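PDB 3FBQ: conserved domain protein from Bacillus anthracis, which is of unknown function, its beta-sheet-rich chain matching two uncharacterised families of the E-set clan. Local coordinates for residues Asn38-Asp46 and Ile56-Gln64. Numbering follows the deposited sequence.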
loop_
_atom_site.group_PDB
_atom_site.type_symbol
_atom_site.label_atom_id
_atom_site.label_comp_id
_atom_site.label_asym_id
_atom_site.label_seq_id
_atom_site.Cartn_x
_atom_site.Cartn_y
_atom_site.Cartn_z
ATOM N N ASN A 38 10.527 -11.086 9.553
ATOM C CA ASN A 38 10.655 -11.772 8.286
ATOM C C ASN A 38 11.931 -11.706 7.551
ATOM O O ASN A 38 11.903 -11.635 6.319
ATOM C CB ASN A 38 9.680 -11.222 7.302
ATOM C CG ASN A 38 8.440 -11.983 7.272
ATOM O OD1 ASN A 38 7.476 -11.577 7.940
ATOM N ND2 ASN A 38 8.425 -13.124 6.542
ATOM N N GLY A 39 13.035 -11.741 8.257
ATOM C CA GLY A 39 14.314 -11.600 7.625
ATOM C C GLY A 39 14.709 -10.180 7.270
ATOM O O GLY A 39 15.804 -9.979 6.723
ATOM N N VAL A 40 13.849 -9.197 7.576
ATOM C CA VAL A 40 14.117 -7.814 7.235
ATOM C C VAL A 40 14.215 -6.835 8.464
ATOM O O VAL A 40 13.241 -6.565 9.181
ATOM C CB VAL A 40 13.035 -7.320 6.167
ATOM C CG1 VAL A 40 13.339 -5.911 5.599
ATOM C CG2 VAL A 40 12.898 -8.336 5.042
ATOM N N LYS A 41 15.399 -6.265 8.643
ATOM C CA LYS A 41 15.674 -5.305 9.682
ATOM C C LYS A 41 15.574 -3.943 9.065
ATOM O O LYS A 41 16.366 -3.642 8.167
ATOM C CB LYS A 41 17.112 -5.568 10.172
ATOM C CG LYS A 41 17.457 -4.955 11.530
ATOM C CD LYS A 41 18.810 -5.379 12.096
ATOM C CE LYS A 41 19.143 -4.443 13.267
ATOM N NZ LYS A 41 20.576 -4.390 13.756
ATOM N N VAL A 42 14.593 -3.129 9.474
ATOM C CA VAL A 42 14.529 -1.696 9.089
ATOM C C VAL A 42 14.965 -0.798 10.271
ATOM O O VAL A 42 14.426 -0.955 11.351
ATOM C CB VAL A 42 13.133 -1.241 8.657
ATOM C CG1 VAL A 42 13.134 0.296 8.264
ATOM C CG2 VAL A 42 12.579 -2.130 7.487
ATOM N N THR A 43 15.961 0.091 10.043
ATOM C CA THR A 43 16.446 1.087 10.967
ATOM C C THR A 43 16.124 2.459 10.469
ATOM O O THR A 43 16.243 2.743 9.279
ATOM C CB THR A 43 17.928 1.004 11.059
ATOM O OG1 THR A 43 18.196 -0.322 11.468
ATOM C CG2 THR A 43 18.533 1.978 12.167
ATOM N N ILE A 44 15.709 3.331 11.382
ATOM C CA ILE A 44 15.411 4.717 11.039
ATOM C C ILE A 44 16.433 5.668 11.653
ATOM O O ILE A 44 16.338 6.023 12.828
ATOM C CB ILE A 44 14.000 5.122 11.507
ATOM C CG1 ILE A 44 13.052 5.224 10.311
ATOM C CG2 ILE A 44 14.050 6.438 12.268
ATOM C CD1 ILE A 44 12.060 6.361 10.415
ATOM N N ASN A 45 17.410 6.077 10.850
ATOM C CA ASN A 45 18.668 6.595 11.376
ATOM C C ASN A 45 18.551 8.050 11.817
ATOM O O ASN A 45 18.214 8.335 12.967
ATOM C CB ASN A 45 19.783 6.447 10.339
ATOM C CG ASN A 45 20.209 5.006 10.143
ATOM O OD1 ASN A 45 20.835 4.408 11.017
ATOM N ND2 ASN A 45 19.871 4.440 8.991
ATOM N N ASP A 46 18.832 8.967 10.898
ATOM C CA ASP A 46 18.803 10.393 11.202
ATOM C C ASP A 46 17.391 10.955 11.072
ATOM O O ASP A 46 16.633 10.556 10.188
ATOM C CB ASP A 46 19.760 11.157 10.286
ATOM C CG ASP A 46 21.217 10.911 10.629
ATOM O OD1 ASP A 46 22.094 11.479 9.945
ATOM O OD2 ASP A 46 21.484 10.150 11.583
ATOM N N ILE A 56 13.798 11.899 6.903
ATOM C CA ILE A 56 14.160 10.734 7.639
ATOM C C ILE A 56 15.097 9.873 6.804
ATOM O O ILE A 56 14.973 9.787 5.562
ATOM C CB ILE A 56 12.865 10.016 7.941
ATOM C CG1 ILE A 56 12.624 10.132 9.399
ATOM C CG2 ILE A 56 12.684 8.577 7.248
ATOM C CD1 ILE A 56 11.407 9.402 9.719
ATOM N N THR A 57 16.000 9.214 7.511
ATOM C CA THR A 57 17.062 8.466 6.912
ATOM C C THR A 57 16.946 7.046 7.449
ATOM O O THR A 57 16.591 6.840 8.631
ATOM C CB THR A 57 18.336 9.219 7.269
ATOM O OG1 THR A 57 18.730 10.012 6.123
ATOM C CG2 THR A 57 19.408 8.342 7.642
ATOM N N TYR A 58 17.163 6.049 6.602
ATOM C CA TYR A 58 16.976 4.706 7.091
ATOM C C TYR A 58 17.873 3.726 6.420
ATOM O O TYR A 58 18.420 4.003 5.352
ATOM C CB TYR A 58 15.520 4.261 6.902
ATOM C CG TYR A 58 15.152 4.136 5.445
ATOM C CD1 TYR A 58 14.566 5.222 4.743
ATOM C CD2 TYR A 58 15.424 2.960 4.746
ATOM C CE1 TYR A 58 14.270 5.133 3.451
ATOM C CE2 TYR A 58 15.129 2.851 3.399
ATOM C CZ TYR A 58 14.533 3.933 2.764
ATOM O OH TYR A 58 14.245 3.803 1.431
ATOM N N SER A 59 17.991 2.553 7.035
ATOM C CA SER A 59 18.611 1.391 6.409
ATOM C C SER A 59 17.647 0.262 6.290
ATOM O O SER A 59 16.675 0.169 7.006
ATOM C CB SER A 59 19.799 0.914 7.209
ATOM O OG SER A 59 20.333 2.069 7.797
ATOM N N LEU A 60 17.955 -0.631 5.384
ATOM C CA LEU A 60 17.115 -1.735 5.145
ATOM C C LEU A 60 18.109 -2.876 4.923
ATOM O O LEU A 60 18.976 -2.753 4.062
ATOM C CB LEU A 60 16.290 -1.400 3.914
ATOM C CG LEU A 60 15.373 -2.451 3.328
ATOM C CD1 LEU A 60 14.239 -2.555 4.275
ATOM C CD2 LEU A 60 14.913 -2.027 1.943
ATOM N N GLU A 61 18.031 -3.921 5.762
ATOM C CA GLU A 61 18.930 -5.055 5.695
ATOM C C GLU A 61 18.128 -6.309 5.657
ATOM O O GLU A 61 17.149 -6.436 6.384
ATOM C CB GLU A 61 19.837 -5.140 6.891
ATOM C CG GLU A 61 20.745 -3.986 6.998
ATOM C CD GLU A 61 21.379 -3.966 8.333
ATOM O OE1 GLU A 61 21.844 -5.066 8.720
ATOM O OE2 GLU A 61 21.368 -2.890 9.003
ATOM N N SER A 62 18.546 -7.244 4.817
ATOM C CA SER A 62 17.818 -8.436 4.630
ATOM C C SER A 62 18.642 -9.710 4.607
ATOM O O SER A 62 19.858 -9.670 4.661
ATOM C CB SER A 62 17.088 -8.370 3.345
ATOM O OG SER A 62 16.421 -9.611 3.256
ATOM N N GLU A 63 17.960 -10.846 4.524
ATOM C CA GLU A 63 18.606 -12.143 4.690
ATOM C C GLU A 63 18.934 -12.772 3.340
ATOM O O GLU A 63 19.231 -13.964 3.255
ATOM C CB GLU A 63 17.718 -13.085 5.506
ATOM C CG GLU A 63 17.495 -12.636 6.942
ATOM C CD GLU A 63 18.618 -13.060 7.866
ATOM O OE1 GLU A 63 19.787 -13.062 7.423
ATOM O OE2 GLU A 63 18.335 -13.393 9.037
ATOM N N GLN A 64 18.878 -11.963 2.287
ATOM C CA GLN A 64 18.341 -12.408 1.006
ATOM C C GLN A 64 18.040 -11.225 0.093
ATOM O O GLN A 64 17.602 -10.169 0.552
ATOM C CB GLN A 64 17.076 -13.243 1.218
ATOM C CG GLN A 64 15.825 -12.421 1.477
ATOM C CD GLN A 64 14.731 -12.687 0.462
ATOM O OE1 GLN A 64 14.601 -13.800 -0.049
ATOM N NE2 GLN A 64 13.938 -11.666 0.163
#
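K41 and T43 pair with E61 and S59 through four main-chain hydrogen bonds that join strands 40-49 and 53-62 as an antiparallel beta hairpin. K41/E61 and T43/S59 are both hydrogen-bonded pairs, with K41 N 2.9 Å from E61 O. Further along the register shifts: N45 N also approaches T57 O, but too closely for the bond to be relied on, while T57 N bonds D46 O at 3.1 Å, a one-residue shift consistent with a beta bulge at N45-D46.

Apolar contacts lie on the face of V40, V42, I44, Y58 and L60. L60 CD1 rests against two neighbouring valine methyls, 3.7 Å from V40 CG1 and 3.6 Å from V42 CG2. Both valines hold CG1 opposite the backbone N (chi1 -173° and 180°); V40 meets the leucine with the methyl beside its carbonyl carbon, V42 with the one beside its N. W119 of strand 114-126 packs against V42, I44 and the Y58 ring.

On the other face, the charged groups of K41 and E61 stay apart, NZ being 5.0 Å from OE2; NZ instead bonds P221 O of the second subunit. The chemistry implies an amphipathic hairpin, joined by its backbone, whose largely apolar face helps form the core between two sheets.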